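PDB 3TC9: IPT/TIG domain-containing protein from Bacteroides thetaiotaomicron, which probably serves as an auxiliary nutrient-binding protein, joining an immunoglobulin-like IPT/TIG domain to a six-bladed beta-propeller. Local coordinates for residues 178-183 / 196-201; 290-295 / 317-322. All blocks are in the same frame, centred on the assembly; numbering follows the deposited sequence.

Contact 1: 178-183 / 196-201. With EDO (1,2-ethanediol), chain U.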
ATOM      1  N   LEU B 178      15.374   5.894 -36.683  1.00 54.48           N
ATOM      2  CA  LEU B 178      14.064   6.538 -36.860  1.00 54.39           C
ATOM      3  C   LEU B 178      14.154   8.013 -36.459  1.00 59.10           C
ATOM      4  O   LEU B 178      14.774   8.348 -35.443  1.00 58.19           O
ATOM      5  CB  LEU B 178      12.951   5.818 -36.087  1.00 53.55           C
ATOM      6  CG  LEU B 178      12.661   4.371 -36.485  1.00 58.66           C
ATOM      7  CD1 LEU B 178      11.762   3.696 -35.447  1.00 58.19           C
ATOM      8  CD2 LEU B 178      12.040   4.290 -37.870  1.00 60.80           C
ATOM      9  N   SER B 179      13.556   8.879 -37.286  1.00 56.17           N
ATOM     10  CA  SER B 179      13.593  10.344 -37.206  1.00 55.06           C
ATOM     11  C   SER B 179      12.998  10.957 -35.939  1.00 57.20           C
ATOM     12  O   SER B 179      13.575  11.931 -35.444  1.00 54.91           O
ATOM     13  CB  SER B 179      12.897  10.959 -38.413  1.00 57.31           C
ATOM     14  OG  SER B 179      11.535  10.577 -38.476  1.00 61.23           O
ATOM     15  N   LYS B 180      11.815  10.472 -35.466  1.00 53.53           N
ATOM     16  CA  LYS B 180      11.171  11.063 -34.284  1.00 50.75           C
ATOM     17  C   LYS B 180      10.251  10.050 -33.561  1.00 52.28           C
ATOM     18  O   LYS B 180       9.030  10.119 -33.691  1.00 50.99           O
ATOM     19  CB  LYS B 180      10.395  12.329 -34.687  1.00 51.45           C
ATOM     20  CG  LYS B 180      10.095  13.294 -33.545  1.00 49.27           C
ATOM     21  CD  LYS B 180       9.236  14.446 -34.068  1.00 61.91           C
ATOM     22  CE  LYS B 180       8.957  15.497 -33.030  1.00 76.34           C
ATOM     23  NZ  LYS B 180       7.784  16.336 -33.399  1.00 89.70           N
ATOM     24  N   VAL B 181      10.852   9.130 -32.776  1.00 47.45           N
ATOM     25  CA  VAL B 181      10.114   8.113 -32.025  1.00 46.47           C
ATOM     26  C   VAL B 181       9.433   8.747 -30.784  1.00 49.69           C
ATOM     27  O   VAL B 181      10.107   9.315 -29.928  1.00 48.67           O
ATOM     28  CB  VAL B 181      10.974   6.909 -31.641  1.00 49.49           C
ATOM     29  CG1 VAL B 181      10.083   5.751 -31.222  1.00 49.16           C
ATOM     30  CG2 VAL B 181      11.884   6.506 -32.793  1.00 50.21           C
ATOM     31  N   ARG B 182       8.102   8.601 -30.685  1.00 45.04           N
ATOM     32  CA  ARG B 182       7.303   9.260 -29.664  1.00 43.38           C
ATOM     33  C   ARG B 182       6.890   8.384 -28.496  1.00 47.21           C
ATOM     34  O   ARG B 182       6.927   8.843 -27.358  1.00 45.36           O
ATOM     35  CB  ARG B 182       6.030   9.850 -30.312  1.00 42.36           C
ATOM     36  CG  ARG B 182       6.287  10.905 -31.394  1.00 45.14           C
ATOM     37  CD  ARG B 182       7.076  12.106 -30.878  1.00 51.74           C
ATOM     38  NE  ARG B 182       6.405  12.756 -29.754  1.00 58.08           N
ATOM     39  CZ  ARG B 182       5.594  13.807 -29.868  1.00 70.18           C
ATOM     40  NH1 ARG B 182       5.375  14.363 -31.054  1.00 56.31           N
ATOM     41  NH2 ARG B 182       5.025  14.329 -28.793  1.00 50.60           N
ATOM     42  N   THR B 183       6.420   7.167 -28.767  1.00 46.29           N
ATOM     43  CA  THR B 183       5.910   6.287 -27.726  1.00 45.33           C
ATOM     44  C   THR B 183       6.328   4.851 -27.929  1.00 48.41           C
ATOM     45  O   THR B 183       6.832   4.478 -28.988  1.00 48.57           O
ATOM     46  CB  THR B 183       4.330   6.349 -27.639  1.00 52.31           C
ATOM     47  OG1 THR B 183       3.717   5.912 -28.858  1.00 52.04           O
ATOM     48  CG2 THR B 183       3.780   7.710 -27.206  1.00 46.19           C
ATOM     49  N   THR B 196       6.199   4.046 -32.192  1.00 46.55           N
ATOM     50  CA  THR B 196       5.495   5.062 -32.979  1.00 45.94           C
ATOM     51  C   THR B 196       6.447   6.174 -33.450  1.00 49.76           C
ATOM     52  O   THR B 196       7.141   6.782 -32.623  1.00 48.63           O
ATOM     53  CB  THR B 196       4.337   5.627 -32.165  1.00 50.67           C
ATOM     54  OG1 THR B 196       3.473   4.543 -31.826  1.00 50.36           O
ATOM     55  CG2 THR B 196       3.552   6.666 -32.921  1.00 51.39           C
ATOM     56  N   ASN B 197       6.446   6.446 -34.777  1.00 46.39           N
ATOM     57  CA  ASN B 197       7.288   7.450 -35.423  1.00 47.32           C
ATOM     58  C   ASN B 197       6.465   8.650 -35.923  1.00 54.00           C
ATOM     59  O   ASN B 197       5.461   8.487 -36.620  1.00 53.97           O
ATOM     60  CB  ASN B 197       8.084   6.827 -36.582  1.00 46.00           C
ATOM     61  CG  ASN B 197       9.338   7.576 -36.928  1.00 59.99           C
ATOM     62  OD1 ASN B 197      10.140   7.965 -36.063  1.00 55.45           O
ATOM     63  ND2 ASN B 197       9.552   7.779 -38.205  1.00 54.09           N
ATOM     64  N   ASP B 198       6.893   9.860 -35.540  1.00 52.26           N
ATOM     65  CA  ASP B 198       6.228  11.113 -35.926  1.00 53.06           C
ATOM     66  C   ASP B 198       6.911  11.686 -37.171  1.00 55.95           C
ATOM     67  O   ASP B 198       7.983  12.287 -37.062  1.00 55.44           O
ATOM     68  CB  ASP B 198       6.259  12.125 -34.745  1.00 54.17           C
ATOM     69  CG  ASP B 198       5.354  13.346 -34.850  1.00 60.99           C
ATOM     70  OD1 ASP B 198       4.866  13.643 -35.984  1.00 61.72           O
ATOM     71  OD2 ASP B 198       5.166  14.037 -33.814  1.00 62.53           O
ATOM     72  N   GLN B 199       6.306  11.473 -38.352  1.00 52.39           N
ATOM     73  CA  GLN B 199       6.876  11.952 -39.618  1.00 52.99           C
ATOM     74  C   GLN B 199       5.761  12.444 -40.562  1.00 58.81           C
ATOM     75  O   GLN B 199       4.641  11.946 -40.479  1.00 58.06           O
ATOM     76  CB  GLN B 199       7.783  10.877 -40.255  1.00 54.61           C
ATOM     77  CG  GLN B 199       7.138   9.511 -40.482  1.00 45.28           C
ATOM     78  CD  GLN B 199       6.322   9.506 -41.739  1.00 64.17           C
ATOM     79  OE1 GLN B 199       6.669  10.157 -42.727  1.00 64.60           O
ATOM     80  NE2 GLN B 199       5.201   8.805 -41.726  1.00 54.01           N
ATOM     81  N   ASN B 200       6.065  13.436 -41.433  1.00 58.54           N
ATOM     82  CA  ASN B 200       5.102  14.135 -42.303  1.00 60.50           C
ATOM     83  C   ASN B 200       4.623  13.410 -43.579  1.00 66.80           C
ATOM     84  O   ASN B 200       3.743  13.952 -44.240  1.00 68.85           O
ATOM     85  CB  ASN B 200       5.645  15.515 -42.721  1.00 64.29           C
ATOM     86  CG  ASN B 200       6.983  15.538 -43.442  1.00 88.35           C
ATOM     87  OD1 ASN B 200       7.387  14.597 -44.150  1.00 79.88           O
ATOM     88  ND2 ASN B 200       7.700  16.645 -43.274  1.00 78.63           N
ATOM     89  N   ASN B 201       5.174  12.240 -43.939  1.00 63.47           N
ATOM     90  CA  ASN B 201       4.750  11.539 -45.162  1.00 64.10           C
ATOM     91  C   ASN B 201       3.652  10.519 -44.843  1.00 68.13           C
ATOM     92  O   ASN B 201       3.893   9.571 -44.098  1.00 68.27           O
ATOM     93  CB  ASN B 201       5.945  10.869 -45.840  1.00 64.27           C
ATOM     94  CG  ASN B 201       5.721  10.390 -47.254  1.00 88.43           C
ATOM     95  OD1 ASN B 201       4.712   9.754 -47.594  1.00 86.47           O
ATOM     96  ND2 ASN B 201       6.709  10.626 -48.101  1.00 78.00           N
TER
HETATM   97  C1  EDO U 494       6.668  12.413 -26.370  1.00 58.26           C
HETATM   98  O1  EDO U 494       6.204  11.159 -26.851  1.00 59.26           O
HETATM   99  C2  EDO U 494       6.168  12.537 -24.940  1.00 58.32           C
HETATM  100  O2  EDO U 494       7.273  12.641 -24.038  1.00 57.03           O
HETATM  101  O   HOH W   1       3.887   3.394 -29.507  1.00 44.72           O
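Leu-178 meets Asn-197 through its CB, 3.5 Å from Asn-197 OD1. Ser-179 touches the other branch of the same amide. Asn-197 ND2 gives a weak hydrogen bond to Ser-179 OG. Lys-180 binds the amide from its backbone: its N donates to Asn-197 OD1 at 3.1 Å, from a position tilted 27° out of the plane of that side-chain carbonyl. Asn-197 CG is anti to its own backbone N (chi1 -156°), and this carries the amide to the turn at Leu-178 to Lys-180. The OD1 bond, with the weak one from ND2, probably limits rotation of the amide. Lys-180 O in turn accepts the backbone N of Asp-198. The extended Lys-180 chain runs alongside Asp-198, and its NZ makes a salt bridge with Asp-198 OD2 at 3.5 Å.

Val-181 faces Asn-197 as a non-hydrogen-bonded antiparallel pair. Its CG1 lies 3.4 Å from Thr-196 O. The pair lies at the open end of the hairpin of strands 181-186 and 192-197, the first two strands of a four-stranded propeller blade.

Arg-182 N donates to Thr-196 O at 2.8 Å, nearly along the C=O axis. Its side chain bends at chi2 and chi3 and comes back beside Asp-198. Arg-182 NH1 reaches Asp-198 OD2 at 2.8 Å. The guanidinium and carboxylate planes are only 20° apart, yet the hydrogen bond is bent and weak, so charge probably counts for more than direction. Asn-229 also donates to OD2, and Glu-272 makes a second salt bridge with NH1. Arg-182 NE gives a weak bond to O1 of an ethanediol, probably from the crystallisation liquor.

Thr-183 lies beside Thr-196, with the two OG1 atoms 3.3 Å apart. Water 1 sits 2.6 Å from Thr-183 OG1 and donates to Thr-196 OG1. Those hydroxyls also bond Ala-231 N and Asn-207 OD1, respectively.

Contact 2: 290-295 / 317-322. With EDO (1,2-ethanediol), chain V; EDO (1,2-ethanediol), chain R.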
ATOM      1  N   ASN B 290       0.550  20.264 -27.295  1.00 38.52           N
ATOM      2  CA  ASN B 290       0.704  21.617 -27.811  1.00 38.61           C
ATOM      3  C   ASN B 290      -0.489  22.541 -27.500  1.00 43.07           C
ATOM      4  O   ASN B 290      -0.514  23.676 -28.000  1.00 43.18           O
ATOM      5  CB  ASN B 290       0.964  21.569 -29.322  1.00 38.39           C
ATOM      6  CG  ASN B 290      -0.210  21.094 -30.136  1.00 54.71           C
ATOM      7  OD1 ASN B 290      -1.100  20.374 -29.654  1.00 50.01           O
ATOM      8  ND2 ASN B 290      -0.249  21.513 -31.386  1.00 47.37           N
ATOM      9  N   GLN B 291      -1.453  22.089 -26.660  1.00 38.63           N
ATOM     10  CA  GLN B 291      -2.641  22.889 -26.324  1.00 38.31           C
ATOM     11  C   GLN B 291      -2.858  23.013 -24.803  1.00 41.00           C
ATOM     12  O   GLN B 291      -3.733  23.752 -24.349  1.00 42.50           O
ATOM     13  CB  GLN B 291      -3.898  22.345 -27.037  1.00 40.32           C
ATOM     14  CG  GLN B 291      -3.827  22.393 -28.573  1.00 37.89           C
ATOM     15  CD  GLN B 291      -3.695  23.791 -29.160  1.00 55.74           C
ATOM     16  OE1 GLN B 291      -4.120  24.799 -28.585  1.00 52.35           O
ATOM     17  NE2 GLN B 291      -3.119  23.886 -30.344  1.00 51.23           N
ATOM     18  N   HIS B 292      -1.986  22.360 -24.035  1.00 34.77           N
ATOM     19  CA  HIS B 292      -1.797  22.433 -22.578  1.00 33.40           C
ATOM     20  C   HIS B 292      -3.037  22.097 -21.759  1.00 36.96           C
ATOM     21  O   HIS B 292      -3.376  22.805 -20.804  1.00 36.43           O
ATOM     22  CB  HIS B 292      -1.258  23.824 -22.233  1.00 33.32           C
ATOM     23  CG  HIS B 292      -0.299  24.287 -23.273  1.00 36.68           C
ATOM     24  ND1 HIS B 292       0.938  23.687 -23.417  1.00 37.78           N
ATOM     25  CD2 HIS B 292      -0.486  25.158 -24.294  1.00 39.12           C
ATOM     26  CE1 HIS B 292       1.496  24.260 -24.472  1.00 38.11           C
ATOM     27  NE2 HIS B 292       0.674  25.144 -25.039  1.00 39.09           N
ATOM     28  N   TYR B 293      -3.665  20.960 -22.085  1.00 31.98           N
ATOM     29  CA  TYR B 293      -4.840  20.491 -21.359  1.00 31.37           C
ATOM     30  C   TYR B 293      -4.978  18.986 -21.540  1.00 37.33           C
ATOM     31  O   TYR B 293      -4.320  18.369 -22.395  1.00 38.04           O
ATOM     32  CB  TYR B 293      -6.124  21.262 -21.769  1.00 33.58           C
ATOM     33  CG  TYR B 293      -6.749  20.880 -23.094  1.00 36.35           C
ATOM     34  CD1 TYR B 293      -6.066  21.078 -24.293  1.00 39.44           C
ATOM     35  CD2 TYR B 293      -8.060  20.427 -23.160  1.00 37.39           C
ATOM     36  CE1 TYR B 293      -6.654  20.768 -25.522  1.00 41.59           C
ATOM     37  CE2 TYR B 293      -8.659  20.119 -24.381  1.00 39.08           C
ATOM     38  CZ  TYR B 293      -7.946  20.272 -25.559  1.00 43.32           C
ATOM     39  OH  TYR B 293      -8.527  19.965 -26.769  1.00 37.93           O
ATOM     40  N   ILE B 294      -5.797  18.384 -20.685  1.00 34.59           N
ATOM     41  CA  ILE B 294      -6.030  16.946 -20.694  1.00 34.18           C
ATOM     42  C   ILE B 294      -7.536  16.663 -20.782  1.00 36.90           C
ATOM     43  O   ILE B 294      -8.358  17.347 -20.166  1.00 35.59           O
ATOM     44  CB  ILE B 294      -5.356  16.275 -19.449  1.00 36.63           C
ATOM     45  CG1 ILE B 294      -3.828  16.587 -19.386  1.00 35.83           C
ATOM     46  CG2 ILE B 294      -5.632  14.758 -19.381  1.00 36.81           C
ATOM     47  CD1 ILE B 294      -3.133  16.252 -18.051  1.00 34.39           C
ATOM     48  N   LEU B 295      -7.878  15.629 -21.543  1.00 34.40           N
ATOM     49  CA  LEU B 295      -9.258  15.166 -21.675  1.00 35.59           C
ATOM     50  C   LEU B 295      -9.368  13.741 -21.175  1.00 39.48           C
ATOM     51  O   LEU B 295      -8.363  13.031 -21.127  1.00 40.43           O
ATOM     52  CB  LEU B 295      -9.741  15.239 -23.132  1.00 36.21           C
ATOM     53  CG  LEU B 295      -9.609  16.589 -23.840  1.00 39.61           C
ATOM     54  CD1 LEU B 295      -8.446  16.571 -24.754  1.00 38.04           C
ATOM     55  CD2 LEU B 295     -10.867  16.906 -24.637  1.00 40.99           C
ATOM     56  N   GLY B 317      -4.870  26.059 -25.102  1.00 45.86           N
ATOM     57  CA  GLY B 317      -3.941  27.099 -25.533  1.00 46.19           C
ATOM     58  C   GLY B 317      -3.405  28.041 -24.472  1.00 51.49           C
ATOM     59  O   GLY B 317      -2.661  28.968 -24.820  1.00 55.01           O
ATOM     60  N   ALA B 318      -3.769  27.838 -23.183  1.00 44.44           N
ATOM     61  CA  ALA B 318      -3.325  28.732 -22.108  1.00 42.39           C
ATOM     62  C   ALA B 318      -2.163  28.119 -21.299  1.00 41.59           C
ATOM     63  O   ALA B 318      -2.378  27.351 -20.359  1.00 40.97           O
ATOM     64  CB  ALA B 318      -4.487  29.098 -21.202  1.00 42.94           C
ATOM     65  N   LYS B 319      -0.930  28.475 -21.700  1.00 35.32           N
ATOM     66  CA  LYS B 319       0.348  28.049 -21.115  1.00 33.68           C
ATOM     67  C   LYS B 319       0.589  28.743 -19.783  1.00 38.59           C
ATOM     68  O   LYS B 319       0.685  29.972 -19.749  1.00 39.69           O
ATOM     69  CB  LYS B 319       1.536  28.427 -22.039  1.00 34.46           C
ATOM     70  CG  LYS B 319       1.459  28.077 -23.504  1.00 44.90           C
ATOM     71  CD  LYS B 319       2.175  29.166 -24.285  1.00 57.17           C
ATOM     72  CE  LYS B 319       2.586  28.734 -25.658  1.00 75.36           C
ATOM     73  NZ  LYS B 319       3.722  29.555 -26.144  1.00 88.35           N
ATOM     74  N   ASP B 320       0.758  27.993 -18.710  1.00 32.44           N
ATOM     75  CA  ASP B 320       1.075  28.601 -17.421  1.00 31.73           C
ATOM     76  C   ASP B 320       1.415  27.527 -16.411  1.00 34.61           C
ATOM     77  O   ASP B 320       1.339  26.359 -16.734  1.00 35.08           O
ATOM     78  CB  ASP B 320      -0.116  29.454 -16.922  1.00 34.02           C
ATOM     79  CG  ASP B 320       0.245  30.621 -16.034  1.00 44.11           C
ATOM     80  OD1 ASP B 320       1.389  30.643 -15.500  1.00 45.08           O
ATOM     81  OD2 ASP B 320      -0.628  31.474 -15.812  1.00 52.92           O
ATOM     82  N   TRP B 321       1.781  27.916 -15.191  1.00 31.92           N
ATOM     83  CA  TRP B 321       2.023  27.005 -14.085  1.00 31.11           C
ATOM     84  C   TRP B 321       1.086  27.409 -12.975  1.00 35.42           C
ATOM     85  O   TRP B 321       1.294  28.441 -12.342  1.00 38.23           O
ATOM     86  CB  TRP B 321       3.493  27.004 -13.637  1.00 29.87           C
ATOM     87  CG  TRP B 321       3.724  26.049 -12.505  1.00 30.30           C
ATOM     88  CD1 TRP B 321       3.637  24.687 -12.547  1.00 32.78           C
ATOM     89  CD2 TRP B 321       3.900  26.398 -11.129  1.00 30.51           C
ATOM     90  NE1 TRP B 321       3.807  24.164 -11.289  1.00 32.86           N
ATOM     91  CE2 TRP B 321       4.011  25.191 -10.404  1.00 34.77           C
ATOM     92  CE3 TRP B 321       4.066  27.621 -10.446  1.00 32.08           C
ATOM     93  CZ2 TRP B 321       4.265  25.170  -9.029  1.00 33.77           C
ATOM     94  CZ3 TRP B 321       4.328  27.597  -9.084  1.00 33.19           C
ATOM     95  CH2 TRP B 321       4.442  26.385  -8.395  1.00 33.43           C
ATOM     96  N   VAL B 322      -0.027  26.669 -12.836  1.00 32.61           N
ATOM     97  CA  VAL B 322      -1.121  26.950 -11.901  1.00 32.16           C
ATOM     98  C   VAL B 322      -1.697  25.645 -11.384  1.00 36.78           C
ATOM     99  O   VAL B 322      -2.274  24.862 -12.144  1.00 35.30           O
ATOM    100  CB  VAL B 322      -2.277  27.843 -12.494  1.00 36.15           C
ATOM    101  CG1 VAL B 322      -3.357  28.130 -11.438  1.00 35.86           C
ATOM    102  CG2 VAL B 322      -1.772  29.160 -13.080  1.00 36.50           C
TER
HETATM  103  C1  EDO V 498       5.253  29.230 -18.322  1.00 60.61           C
HETATM  104  O1  EDO V 498       4.448  28.041 -18.326  1.00 54.48           O
HETATM  105  C2  EDO V 498       4.789  30.172 -17.213  1.00 61.53           C
HETATM  106  O2  EDO V 498       3.679  30.951 -17.671  1.00 71.88           O
HETATM  107  C1  EDO R 486       5.818  25.242 -26.479  1.00 60.49           C
HETATM  108  O1  EDO R 486       4.658  24.783 -25.790  1.00 59.77           O
HETATM  109  C2  EDO R 486       5.625  26.724 -26.767  1.00 61.54           C
HETATM  110  O2  EDO R 486       5.653  27.448 -25.534  1.00 67.66           O
HETATM  111  O   HOH W   2      -3.363  25.074 -19.275  1.00 33.62           O
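Gly-317 N donates to Gln-291 O at 2.7 Å, the one direct hydrogen bond between the segments. The donor is tilted 21° from the carbonyl plane. Gln-291 also bends its side chain back, bringing OE1 to 3.8 Å from Gly-317 CA. Water 2 makes a second link. It donates to His-292 O and to Ala-318 O, each at 2.7 Å.

The contact ties the segment leading into strand 293-300 to the loop that leaves strand 305-312 for the next propeller blade. The His-292 ring carries the side-chain part of the contact. Lys-319 CG lies over one face, toward the rim, in a CH-pi contact, 3.8 Å from the ring centroid and nearest to NE2. Asn-290 C lies over the opposite face, also toward the rim. The ring is held by a hydrogen bond between ND1 and Ala-333 N, and it meets His-332 edge to face. With an alanine here in place of the histidine, Ala-333 N would probably lose its acceptor and Lys-319 CG the ring face it rests on. Beyond the ring, Lys-319 leads away, and its NZ donates to O2 of an ethanediol at 2.9 Å.

Overall arrangement
Both contacts belong to the six-bladed propeller, not to the immunoglobulin-like domain. Contact 1 comes first along the chain and closes before contact 2 opens. Contact 1 lies in the blade that runs from strand 181-186 to strand 219-224. Contact 2 starts in the blade that runs from strand 273-277 to strand 305-312, and reaches the loop to the following blade. One whole blade, from strand 231-233 to strand 260-265, comes between them in sequence. The centres of contacts 1 and 2 are 23 Å apart, and the nearest atoms of contacts 1 and 2 are about 8 Å apart. Glu-272 lies between segments of the two: its carboxylate pairs with Arg-182, and its backbone N bonds Asn-290 OD1. One contact is within a blade; the other helps join successive blades.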